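Local atomic coordinates of glutathione s-transferase (Sphingomonas paucimobilis, PDB entry 1F2E), a protein that binds glutathione and probably catalyses its transfer to electrophilic substrates, as other glutathione S-transferases do. Residues P14-R19 / R188-A193; A135-L140 / Y175-A180; Y157-L162 / A180-I185. All coordinates share one frame; numbering follows the deposited sequence.

Contact 1: P14-R19 / R188-A193; sequences PHIALR and RPAVGA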
ATOM      1  N   PRO A  14       4.938   8.497  10.689  1.00 14.97           N
ATOM      2  CA  PRO A  14       6.399   8.604  10.529  1.00 15.29           C
ATOM      3  C   PRO A  14       6.988   9.514  11.619  1.00 13.88           C
ATOM      4  O   PRO A  14       8.096   9.298  12.105  1.00 13.49           O
ATOM      5  CB  PRO A  14       6.562   9.240   9.147  1.00 14.23           C
ATOM      6  CG  PRO A  14       5.308   8.899   8.442  1.00 15.35           C
ATOM      7  CD  PRO A  14       4.244   9.006   9.494  1.00 15.12           C
ATOM      8  N   HIS A  15       6.229  10.540  11.987  1.00 12.57           N
ATOM      9  CA  HIS A  15       6.670  11.484  13.006  1.00 13.85           C
ATOM     10  C   HIS A  15       6.934  10.753  14.321  1.00 14.23           C
ATOM     11  O   HIS A  15       7.996  10.905  14.934  1.00 14.72           O
ATOM     12  CB  HIS A  15       5.611  12.570  13.205  1.00 12.97           C
ATOM     13  CG  HIS A  15       6.054  13.682  14.102  1.00 16.81           C
ATOM     14  ND1 HIS A  15       5.254  14.767  14.389  1.00 15.04           N
ATOM     15  CD2 HIS A  15       7.214  13.880  14.772  1.00 15.97           C
ATOM     16  CE1 HIS A  15       5.902  15.584  15.200  1.00 16.83           C
ATOM     17  NE2 HIS A  15       7.093  15.069  15.447  1.00 19.12           N
ATOM     18  N   ILE A  16       5.968   9.950  14.750  1.00 13.94           N
ATOM     19  CA  ILE A  16       6.131   9.187  15.977  1.00 14.43           C
ATOM     20  C   ILE A  16       7.307   8.212  15.822  1.00 14.70           C
ATOM     21  O   ILE A  16       8.117   8.052  16.741  1.00 14.09           O
ATOM     22  CB  ILE A  16       4.844   8.403  16.303  1.00 13.61           C
ATOM     23  CG1 ILE A  16       3.701   9.384  16.562  1.00 13.25           C
ATOM     24  CG2 ILE A  16       5.076   7.488  17.483  1.00 12.41           C
ATOM     25  CD1 ILE A  16       2.331   8.737  16.687  1.00 10.48           C
ATOM     26  N   ALA A  17       7.405   7.577  14.651  1.00 13.64           N
ATOM     27  CA  ALA A  17       8.473   6.609  14.373  1.00 13.18           C
ATOM     28  C   ALA A  17       9.870   7.194  14.520  1.00 12.77           C
ATOM     29  O   ALA A  17      10.768   6.546  15.065  1.00 14.54           O
ATOM     30  CB  ALA A  17       8.308   6.012  12.954  1.00 13.83           C
ATOM     31  N   LEU A  18      10.064   8.408  14.017  1.00 12.53           N
ATOM     32  CA  LEU A  18      11.363   9.061  14.115  1.00 12.49           C
ATOM     33  C   LEU A  18      11.698   9.328  15.589  1.00 13.63           C
ATOM     34  O   LEU A  18      12.853   9.224  16.003  1.00 14.30           O
ATOM     35  CB  LEU A  18      11.356  10.368  13.310  1.00 13.19           C
ATOM     36  CG  LEU A  18      11.583  10.189  11.805  1.00 14.47           C
ATOM     37  CD1 LEU A  18      11.222  11.455  11.057  1.00 15.09           C
ATOM     38  CD2 LEU A  18      13.049   9.823  11.557  1.00 13.34           C
ATOM     39  N   ARG A  19      10.691   9.659  16.386  1.00 13.08           N
ATOM     40  CA  ARG A  19      10.939   9.900  17.803  1.00 15.03           C
ATOM     41  C   ARG A  19      11.230   8.571  18.517  1.00 15.30           C
ATOM     42  O   ARG A  19      12.066   8.518  19.413  1.00 15.17           O
ATOM     43  CB  ARG A  19       9.750  10.631  18.434  1.00 14.60           C
ATOM     44  CG  ARG A  19       9.632  12.081  17.961  1.00 15.14           C
ATOM     45  CD  ARG A  19       8.343  12.754  18.427  1.00 16.46           C
ATOM     46  NE  ARG A  19       8.270  14.137  17.960  1.00 15.48           N
ATOM     47  CZ  ARG A  19       8.924  15.150  18.519  1.00 18.73           C
ATOM     48  NH1 ARG A  19       9.700  14.945  19.580  1.00 20.47           N
ATOM     49  NH2 ARG A  19       8.828  16.364  18.008  1.00 17.56           N
ATOM     50  N   ARG A 188       3.029   6.034  25.327  1.00 13.63           N
ATOM     51  CA  ARG A 188       4.452   6.041  25.019  1.00 13.71           C
ATOM     52  C   ARG A 188       4.971   7.474  24.944  1.00 13.72           C
ATOM     53  O   ARG A 188       4.274   8.378  24.473  1.00 14.75           O
ATOM     54  CB  ARG A 188       4.709   5.304  23.696  1.00 11.67           C
ATOM     55  CG  ARG A 188       4.394   3.810  23.760  1.00 11.43           C
ATOM     56  CD  ARG A 188       4.610   3.154  22.392  1.00 13.62           C
ATOM     57  NE  ARG A 188       6.027   2.968  22.077  1.00 12.25           N
ATOM     58  CZ  ARG A 188       6.722   1.879  22.404  1.00 15.03           C
ATOM     59  NH1 ARG A 188       6.133   0.878  23.053  1.00 12.70           N
ATOM     60  NH2 ARG A 188       8.000   1.779  22.072  1.00 10.60           N
ATOM     61  N   PRO A 189       6.205   7.706  25.423  1.00 14.60           N
ATOM     62  CA  PRO A 189       6.797   9.052  25.400  1.00 13.21           C
ATOM     63  C   PRO A 189       6.932   9.636  23.996  1.00 12.93           C
ATOM     64  O   PRO A 189       6.716  10.830  23.788  1.00 13.59           O
ATOM     65  CB  PRO A 189       8.146   8.856  26.097  1.00 13.15           C
ATOM     66  CG  PRO A 189       8.461   7.404  25.831  1.00 15.59           C
ATOM     67  CD  PRO A 189       7.125   6.735  26.040  1.00 12.10           C
ATOM     68  N   ALA A 190       7.270   8.795  23.027  1.00 12.55           N
ATOM     69  CA  ALA A 190       7.421   9.263  21.656  1.00 11.47           C
ATOM     70  C   ALA A 190       6.074   9.721  21.081  1.00 11.21           C
ATOM     71  O   ALA A 190       6.009  10.698  20.346  1.00 11.31           O
ATOM     72  CB  ALA A 190       8.020   8.150  20.785  1.00 10.52           C
ATOM     73  N   VAL A 191       5.007   9.004  21.422  1.00 12.68           N
ATOM     74  CA  VAL A 191       3.674   9.334  20.933  1.00 13.72           C
ATOM     75  C   VAL A 191       3.227  10.685  21.452  1.00 15.43           C
ATOM     76  O   VAL A 191       2.864  11.568  20.673  1.00 15.75           O
ATOM     77  CB  VAL A 191       2.637   8.264  21.349  1.00 15.13           C
ATOM     78  CG1 VAL A 191       1.234   8.725  20.988  1.00 13.69           C
ATOM     79  CG2 VAL A 191       2.946   6.945  20.638  1.00 14.32           C
ATOM     80  N   GLY A 192       3.270  10.849  22.771  1.00 14.33           N
ATOM     81  CA  GLY A 192       2.867  12.102  23.363  1.00 14.94           C
ATOM     82  C   GLY A 192       3.750  13.268  22.958  1.00 16.41           C
ATOM     83  O   GLY A 192       3.278  14.400  22.865  1.00 18.49           O
ATOM     84  N   ALA A 193       5.032  13.012  22.720  1.00 14.11           N
ATOM     85  CA  ALA A 193       5.926  14.094  22.340  1.00 13.12           C
ATOM     86  C   ALA A 193       5.533  14.573  20.952  1.00 13.63           C
ATOM     87  O   ALA A 193       5.557  15.771  20.674  1.00 13.05           O
ATOM     88  CB  ALA A 193       7.384  13.621  22.360  1.00 10.76           C
TER

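Contact 2: A135-L140 / Y175-A180; sequences ALDKEL and YPALGA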
ATOM      1  N   ALA A 135     -13.317  -6.026  12.157  1.00 17.45           N
ATOM      2  CA  ALA A 135     -12.344  -7.084  11.861  1.00 18.00           C
ATOM      3  C   ALA A 135     -11.063  -6.864  12.649  1.00 17.94           C
ATOM      4  O   ALA A 135     -10.509  -7.803  13.222  1.00 18.81           O
ATOM      5  CB  ALA A 135     -12.032  -7.126  10.363  1.00 18.15           C
ATOM      6  N   LEU A 136     -10.593  -5.622  12.678  1.00 18.07           N
ATOM      7  CA  LEU A 136      -9.380  -5.295  13.417  1.00 18.05           C
ATOM      8  C   LEU A 136      -9.546  -5.568  14.913  1.00 17.75           C
ATOM      9  O   LEU A 136      -8.626  -6.067  15.562  1.00 18.54           O
ATOM     10  CB  LEU A 136      -9.007  -3.822  13.201  1.00 16.99           C
ATOM     11  CG  LEU A 136      -8.525  -3.468  11.786  1.00 19.27           C
ATOM     12  CD1 LEU A 136      -8.489  -1.961  11.605  1.00 13.75           C
ATOM     13  CD2 LEU A 136      -7.132  -4.074  11.547  1.00 17.23           C
ATOM     14  N   ASP A 137     -10.718  -5.247  15.454  1.00 16.92           N
ATOM     15  CA  ASP A 137     -10.974  -5.448  16.879  1.00 19.43           C
ATOM     16  C   ASP A 137     -10.893  -6.929  17.249  1.00 20.34           C
ATOM     17  O   ASP A 137     -10.243  -7.306  18.229  1.00 18.98           O
ATOM     18  CB  ASP A 137     -12.347  -4.870  17.254  1.00 17.42           C
ATOM     19  CG  ASP A 137     -12.654  -4.997  18.740  1.00 18.51           C
ATOM     20  OD1 ASP A 137     -13.502  -5.843  19.096  1.00 22.32           O
ATOM     21  OD2 ASP A 137     -12.053  -4.258  19.555  1.00 19.50           O
ATOM     22  N   LYS A 138     -11.563  -7.750  16.451  1.00 21.96           N
ATOM     23  CA  LYS A 138     -11.586  -9.198  16.616  1.00 26.12           C
ATOM     24  C   LYS A 138     -10.151  -9.717  16.525  1.00 26.76           C
ATOM     25  O   LYS A 138      -9.732 -10.589  17.286  1.00 25.93           O
ATOM     26  CB  LYS A 138     -12.436  -9.807  15.495  1.00 27.81           C
ATOM     27  CG  LYS A 138     -12.531 -11.320  15.480  1.00 32.32           C
ATOM     28  CD  LYS A 138     -13.333 -11.766  14.255  1.00 36.38           C
ATOM     29  CE  LYS A 138     -13.514 -13.275  14.202  1.00 39.19           C
ATOM     30  NZ  LYS A 138     -14.259 -13.697  12.981  1.00 39.42           N
ATOM     31  N   GLU A 139      -9.401  -9.151  15.589  1.00 27.20           N
ATOM     32  CA  GLU A 139      -8.018  -9.533  15.364  1.00 28.93           C
ATOM     33  C   GLU A 139      -7.100  -9.153  16.529  1.00 27.33           C
ATOM     34  O   GLU A 139      -6.302  -9.969  16.988  1.00 26.85           O
ATOM     35  CB  GLU A 139      -7.521  -8.884  14.069  1.00 31.56           C
ATOM     36  CG  GLU A 139      -6.319  -9.546  13.458  1.00 35.67           C
ATOM     37  CD  GLU A 139      -5.915  -8.913  12.138  1.00 39.18           C
ATOM     38  OE1 GLU A 139      -6.787  -8.758  11.259  1.00 42.34           O
ATOM     39  OE2 GLU A 139      -4.725  -8.574  11.973  1.00 40.59           O
ATOM     40  N   LEU A 140      -7.212  -7.922  17.016  1.00 26.01           N
ATOM     41  CA  LEU A 140      -6.347  -7.494  18.111  1.00 26.26           C
ATOM     42  C   LEU A 140      -6.815  -7.929  19.490  1.00 27.48           C
ATOM     43  O   LEU A 140      -6.135  -7.685  20.485  1.00 27.48           O
ATOM     44  CB  LEU A 140      -6.146  -5.978  18.070  1.00 25.31           C
ATOM     45  CG  LEU A 140      -5.108  -5.521  17.034  1.00 24.40           C
ATOM     46  CD1 LEU A 140      -5.129  -4.008  16.889  1.00 21.06           C
ATOM     47  CD2 LEU A 140      -3.725  -5.999  17.467  1.00 20.93           C
ATOM     48  N   TYR A 175     -15.525  -0.777  19.873  1.00 16.67           N
ATOM     49  CA  TYR A 175     -14.399  -1.705  19.691  1.00 15.54           C
ATOM     50  C   TYR A 175     -13.461  -1.690  20.903  1.00 16.01           C
ATOM     51  O   TYR A 175     -12.414  -1.046  20.889  1.00 15.55           O
ATOM     52  CB  TYR A 175     -13.647  -1.340  18.409  1.00 14.25           C
ATOM     53  CG  TYR A 175     -14.601  -1.025  17.278  1.00 13.68           C
ATOM     54  CD1 TYR A 175     -14.933   0.293  16.967  1.00 13.75           C
ATOM     55  CD2 TYR A 175     -15.256  -2.045  16.595  1.00 11.44           C
ATOM     56  CE1 TYR A 175     -15.905   0.592  16.004  1.00 13.20           C
ATOM     57  CE2 TYR A 175     -16.228  -1.763  15.631  1.00 13.67           C
ATOM     58  CZ  TYR A 175     -16.550  -0.439  15.342  1.00 15.97           C
ATOM     59  OH  TYR A 175     -17.511  -0.157  14.394  1.00 12.92           O
ATOM     60  N   PRO A 176     -13.836  -2.418  21.970  1.00 17.67           N
ATOM     61  CA  PRO A 176     -13.087  -2.530  23.227  1.00 16.89           C
ATOM     62  C   PRO A 176     -11.620  -2.938  23.094  1.00 15.96           C
ATOM     63  O   PRO A 176     -10.756  -2.348  23.743  1.00 18.12           O
ATOM     64  CB  PRO A 176     -13.897  -3.552  24.026  1.00 17.02           C
ATOM     65  CG  PRO A 176     -15.278  -3.394  23.494  1.00 19.34           C
ATOM     66  CD  PRO A 176     -15.035  -3.277  22.011  1.00 18.17           C
ATOM     67  N   ALA A 177     -11.334  -3.941  22.268  1.00 14.74           N
ATOM     68  CA  ALA A 177      -9.951  -4.390  22.093  1.00 17.50           C
ATOM     69  C   ALA A 177      -9.108  -3.285  21.450  1.00 16.68           C
ATOM     70  O   ALA A 177      -7.958  -3.066  21.836  1.00 18.02           O
ATOM     71  CB  ALA A 177      -9.901  -5.652  21.239  1.00 17.52           C
ATOM     72  N   LEU A 178      -9.675  -2.589  20.471  1.00 14.77           N
ATOM     73  CA  LEU A 178      -8.947  -1.497  19.830  1.00 14.75           C
ATOM     74  C   LEU A 178      -8.727  -0.373  20.848  1.00 13.09           C
ATOM     75  O   LEU A 178      -7.642   0.201  20.928  1.00 13.54           O
ATOM     76  CB  LEU A 178      -9.718  -0.982  18.611  1.00 12.18           C
ATOM     77  CG  LEU A 178      -9.935  -2.038  17.518  1.00 14.14           C
ATOM     78  CD1 LEU A 178     -10.570  -1.384  16.310  1.00 11.56           C
ATOM     79  CD2 LEU A 178      -8.595  -2.675  17.128  1.00 12.63           C
ATOM     80  N   GLY A 179      -9.750  -0.083  21.642  1.00 12.48           N
ATOM     81  CA  GLY A 179      -9.627   0.963  22.649  1.00 13.83           C
ATOM     82  C   GLY A 179      -8.489   0.682  23.617  1.00 13.82           C
ATOM     83  O   GLY A 179      -7.659   1.556  23.880  1.00 16.23           O
ATOM     84  N   ALA A 180      -8.441  -0.539  24.143  1.00 11.78           N
ATOM     85  CA  ALA A 180      -7.388  -0.937  25.078  1.00 12.17           C
ATOM     86  C   ALA A 180      -6.025  -0.881  24.376  1.00 13.88           C
ATOM     87  O   ALA A 180      -5.032  -0.411  24.939  1.00 15.40           O
ATOM     88  CB  ALA A 180      -7.660  -2.353  25.602  1.00  8.94           C
TER

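Contact 3: Y157-L162 / A180-I185; sequences YLYVML and AYAGKI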
ATOM      1  N   TYR A 157       1.437   2.990  12.879  1.00 13.91           N
ATOM      2  CA  TYR A 157       0.620   3.286  11.703  1.00 12.27           C
ATOM      3  C   TYR A 157      -0.871   3.054  12.019  1.00 13.10           C
ATOM      4  O   TYR A 157      -1.719   3.923  11.759  1.00 12.50           O
ATOM      5  CB  TYR A 157       1.086   2.391  10.552  1.00 13.45           C
ATOM      6  CG  TYR A 157       0.675   2.796   9.147  1.00 12.86           C
ATOM      7  CD1 TYR A 157       0.243   4.088   8.854  1.00 11.55           C
ATOM      8  CD2 TYR A 157       0.774   1.881   8.100  1.00 14.56           C
ATOM      9  CE1 TYR A 157      -0.078   4.462   7.547  1.00 13.95           C
ATOM     10  CE2 TYR A 157       0.455   2.234   6.797  1.00 13.51           C
ATOM     11  CZ  TYR A 157       0.029   3.515   6.521  1.00 15.16           C
ATOM     12  OH  TYR A 157      -0.296   3.829   5.224  1.00 15.21           O
ATOM     13  N   LEU A 158      -1.193   1.903  12.603  1.00 11.07           N
ATOM     14  CA  LEU A 158      -2.593   1.614  12.943  1.00 14.14           C
ATOM     15  C   LEU A 158      -3.120   2.556  14.031  1.00 13.43           C
ATOM     16  O   LEU A 158      -4.235   3.073  13.940  1.00 15.92           O
ATOM     17  CB  LEU A 158      -2.751   0.155  13.409  1.00 11.79           C
ATOM     18  CG  LEU A 158      -4.122  -0.289  13.944  1.00 14.39           C
ATOM     19  CD1 LEU A 158      -5.237   0.002  12.907  1.00 10.09           C
ATOM     20  CD2 LEU A 158      -4.062  -1.785  14.280  1.00 10.66           C
ATOM     21  N   TYR A 159      -2.312   2.769  15.063  1.00 14.91           N
ATOM     22  CA  TYR A 159      -2.692   3.640  16.168  1.00 14.04           C
ATOM     23  C   TYR A 159      -3.146   5.005  15.653  1.00 14.14           C
ATOM     24  O   TYR A 159      -4.183   5.514  16.054  1.00 12.65           O
ATOM     25  CB  TYR A 159      -1.508   3.826  17.110  1.00 14.30           C
ATOM     26  CG  TYR A 159      -1.722   4.930  18.100  1.00 13.34           C
ATOM     27  CD1 TYR A 159      -2.528   4.744  19.217  1.00 12.87           C
ATOM     28  CD2 TYR A 159      -1.145   6.178  17.903  1.00 13.61           C
ATOM     29  CE1 TYR A 159      -2.755   5.779  20.117  1.00 11.87           C
ATOM     30  CE2 TYR A 159      -1.364   7.220  18.796  1.00 15.15           C
ATOM     31  CZ  TYR A 159      -2.170   7.012  19.899  1.00 12.54           C
ATOM     32  OH  TYR A 159      -2.402   8.050  20.770  1.00 16.09           O
ATOM     33  N   VAL A 160      -2.356   5.598  14.766  1.00 13.86           N
ATOM     34  CA  VAL A 160      -2.708   6.897  14.203  1.00 15.38           C
ATOM     35  C   VAL A 160      -4.084   6.874  13.519  1.00 16.14           C
ATOM     36  O   VAL A 160      -4.886   7.794  13.678  1.00 15.55           O
ATOM     37  CB  VAL A 160      -1.650   7.349  13.183  1.00 14.79           C
ATOM     38  CG1 VAL A 160      -2.141   8.581  12.429  1.00 15.85           C
ATOM     39  CG2 VAL A 160      -0.346   7.654  13.903  1.00 13.78           C
ATOM     40  N   MET A 161      -4.352   5.813  12.767  1.00 15.92           N
ATOM     41  CA  MET A 161      -5.617   5.687  12.057  1.00 15.69           C
ATOM     42  C   MET A 161      -6.775   5.454  13.013  1.00 15.44           C
ATOM     43  O   MET A 161      -7.906   5.841  12.735  1.00 14.75           O
ATOM     44  CB  MET A 161      -5.528   4.551  11.034  1.00 14.31           C
ATOM     45  CG  MET A 161      -4.524   4.829   9.911  1.00 17.46           C
ATOM     46  SD  MET A 161      -4.585   3.629   8.546  1.00 20.48           S
ATOM     47  CE  MET A 161      -3.075   3.972   7.755  1.00 20.43           C
ATOM     48  N   LEU A 162      -6.485   4.830  14.149  1.00 14.86           N
ATOM     49  CA  LEU A 162      -7.517   4.567  15.145  1.00 15.54           C
ATOM     50  C   LEU A 162      -7.926   5.863  15.834  1.00 14.61           C
ATOM     51  O   LEU A 162      -8.903   5.904  16.591  1.00 13.03           O
ATOM     52  CB  LEU A 162      -7.019   3.541  16.170  1.00 14.61           C
ATOM     53  CG  LEU A 162      -6.770   2.152  15.562  1.00 14.81           C
ATOM     54  CD1 LEU A 162      -6.138   1.219  16.596  1.00 13.28           C
ATOM     55  CD2 LEU A 162      -8.091   1.580  15.058  1.00 13.49           C
ATOM     56  N   ALA A 180      -8.441  -0.539  24.143  1.00 11.78           N
ATOM     57  CA  ALA A 180      -7.388  -0.937  25.078  1.00 12.17           C
ATOM     58  C   ALA A 180      -6.025  -0.881  24.376  1.00 13.88           C
ATOM     59  O   ALA A 180      -5.032  -0.411  24.939  1.00 15.40           O
ATOM     60  CB  ALA A 180      -7.660  -2.353  25.602  1.00  8.94           C
ATOM     61  N   TYR A 181      -6.006  -1.343  23.130  1.00 12.15           N
ATOM     62  CA  TYR A 181      -4.811  -1.365  22.300  1.00 10.30           C
ATOM     63  C   TYR A 181      -4.235   0.046  22.116  1.00 10.65           C
ATOM     64  O   TYR A 181      -3.040   0.270  22.309  1.00  9.94           O
ATOM     65  CB  TYR A 181      -5.186  -1.993  20.949  1.00 11.75           C
ATOM     66  CG  TYR A 181      -4.151  -1.893  19.850  1.00 15.19           C
ATOM     67  CD1 TYR A 181      -3.060  -2.764  19.801  1.00 14.34           C
ATOM     68  CD2 TYR A 181      -4.273  -0.931  18.845  1.00 15.94           C
ATOM     69  CE1 TYR A 181      -2.120  -2.676  18.772  1.00 16.00           C
ATOM     70  CE2 TYR A 181      -3.339  -0.835  17.815  1.00 15.42           C
ATOM     71  CZ  TYR A 181      -2.269  -1.704  17.782  1.00 16.61           C
ATOM     72  OH  TYR A 181      -1.342  -1.594  16.766  1.00 17.17           O
ATOM     73  N   ALA A 182      -5.089   1.002  21.757  1.00 10.52           N
ATOM     74  CA  ALA A 182      -4.646   2.379  21.534  1.00 10.76           C
ATOM     75  C   ALA A 182      -4.289   3.078  22.834  1.00 12.99           C
ATOM     76  O   ALA A 182      -3.377   3.910  22.874  1.00 13.47           O
ATOM     77  CB  ALA A 182      -5.729   3.164  20.806  1.00 10.31           C
ATOM     78  N   GLY A 183      -5.017   2.741  23.893  1.00 13.00           N
ATOM     79  CA  GLY A 183      -4.769   3.339  25.190  1.00 15.72           C
ATOM     80  C   GLY A 183      -3.353   3.113  25.690  1.00 16.22           C
ATOM     81  O   GLY A 183      -2.776   4.010  26.305  1.00 16.59           O
ATOM     82  N   LYS A 184      -2.796   1.925  25.444  1.00 17.16           N
ATOM     83  CA  LYS A 184      -1.427   1.625  25.872  1.00 18.09           C
ATOM     84  C   LYS A 184      -0.420   2.419  25.052  1.00 17.49           C
ATOM     85  O   LYS A 184       0.490   3.041  25.607  1.00 18.49           O
ATOM     86  CB  LYS A 184      -1.091   0.140  25.710  1.00 22.50           C
ATOM     87  CG  LYS A 184      -1.798  -0.799  26.662  1.00 29.24           C
ATOM     88  CD  LYS A 184      -1.262  -2.228  26.524  1.00 34.45           C
ATOM     89  CE  LYS A 184       0.089  -2.403  27.209  1.00 38.47           C
ATOM     90  NZ  LYS A 184       1.140  -1.480  26.682  1.00 42.84           N
ATOM     91  N   ILE A 185      -0.579   2.383  23.731  1.00 16.02           N
ATOM     92  CA  ILE A 185       0.324   3.095  22.826  1.00 13.93           C
ATOM     93  C   ILE A 185       0.274   4.607  23.049  1.00 13.03           C
ATOM     94  O   ILE A 185       1.292   5.288  22.942  1.00 14.85           O
ATOM     95  CB  ILE A 185      -0.010   2.791  21.351  1.00 13.27           C
ATOM     96  CG1 ILE A 185       0.122   1.287  21.099  1.00 13.58           C
ATOM     97  CG2 ILE A 185       0.929   3.574  20.423  1.00 11.55           C
ATOM     98  CD1 ILE A 185      -0.460   0.827  19.787  1.00 13.13           C
TER

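Contact 1: P14-R19 / R188-A193
I16 and R19 meet A190, V191 and A193 where the thioredoxin-like N-terminal domain packs against the helical C-terminal domain. Helix 12-21 links parallel strands 2-5 and 26-31, the beta-alpha-beta crossover of the thioredoxin fold. Helix 189-198 runs across it, with 131° between the directions of the short segments and 8.4 Å between their axes.

The apolar contact lies on the buried side. I16 CG2 touches V191 CG2 at 3.8 Å. This I16 methyl stands anti to the backbone N (chi1 of CG1 -63°), and the V191 methyl flanks its own backbone N. A190 is small and faces helix 12-21. Its CB meets R19 CB at 3.8 Å and lies 4.0 Å from I16 O, so the two backbones come close here.

The arginine contact is made by van der Waals touch, with no hydrogen bond between the segments. The R19 chain runs extended from CG to NE and passes alongside helix 189-198, its CD 3.7 Å from A190 O. Within its own helix, R19 NH2 makes a weak bond to H15 NE2. The firmer tie of the imidazole is at ND1, hydrogen-bonded to E198 further along helix 189-198. R188, just before that helix, forms a salt bridge with E20. One face of the R19 guanidinium is met by A193 O, 4.0 Å above its plane and over its centre.

Contact 2: A135-L140 / Y175-A180
D137 reaches across from helix 119-141 to the N-terminal end of helix 176-185, where A177 and L178 offer backbone N-H groups. A single carboxylate oxygen, OD2, takes both. The bond from L178 N is 3.0 Å long, with an angle of 150° at the hydrogen, and comes in nearly along the C-O axis of OD2. The one from A177 N is shorter, 2.8 Å, but bent to 118°, and is weak.

These two donors have no acceptor within their own segment. P176 has no N-H to give, and the first backbone bond within this part of the helix is G179 N to Y175 O. The carboxylate of D137 therefore serves the start of the helix, while Y175 holds the N-cap position. The D137 side chain gets there with CG anti to the backbone N (chi1 -178°). The helix end would be expected to stabilise its negative charge. E139, two residues on, has its OE2 in a salt bridge with R143.

Apolar atoms of A177 and L178 pack beside the carboxylate. L178 CG lies 3.6 Å from D137 CA. L178 CD2 reaches past it to L140 CD1, at 3.7 Å, and the two leucine side chains cross at about a right angle. L178 also touches L133 of helix 119-141, and L136 and L140 pack on L158 of helix 153-161, so the three helices meet along the inner side of this contact.

Contact 3: Y157-L162 / A180-I185
The Y159 ring carries I185 on one face and meets A182 at its edge. I185 CG2 sits 4.0 Å from the ring centroid and 21° off the normal, a CH-pi contact displaced toward the rim. A182 CA lies in the ring plane at the edge, and A182 CB is 3.9 Å from Y159 CD1. Y159 CE1 comes 3.4 Å from A182 O, which approaches obliquely. CG stands anti to the backbone N of Y159 (chi1 168°), which lays the ring alongside helix 176-185.

The second ring, Y181, reaches from helix 176-185 toward helix 153-161. One face is overlain by I185 CD1 of its own helix, one turn on. L162 CD1 meets its edge near the ring plane, 3.6 Å from CD2. L158 CD2 touches the same side chain obliquely, at 3.7 Å from CE2. I185 therefore lies against both aromatic rings, with a different methyl on each.

This contact joins helices 153-161 and 176-185 of the C-terminal domain. The short axes cross at 109° and come no nearer than 10.1 Å, a spacing bridged by the two tyrosines together with I185 and the leucines. Helix 153-161 turns Y157 away from this interface, and that residue lines the glutathione pocket.

No hydrogen bond joins the two segments. The Y181 hydroxyl is instead bonded to OD2 of D155, in helix 153-161 just outside the segment. The fit thus depends on the shapes of methyls and rings, while the D155 bond satisfies the hydroxyl of buried Y181 and fixes where its ring ends.

Contacts 1 and 3 are buried, while contact 2 lies further out and only partly buried. Helix 176-185 serves contact 2 with its N-terminal end and contact 3 with its later turns. The two meet where L140 also touches Y181 CD2 and where L178 packs on L162. Contact 1 uses the next helix, 189-198, and is the one that joins the N-terminal and C-terminal domains. It borders contact 3, where V191 packs on I185 and Y159. Contacts 1 and 2 do not touch. Chemistry follows position: hydrogen bonds between segments appear in contact 2, at a helix end, whereas contact 3 is apolar and aromatic and contact 1 combines a buried apolar side with an arginine at its border.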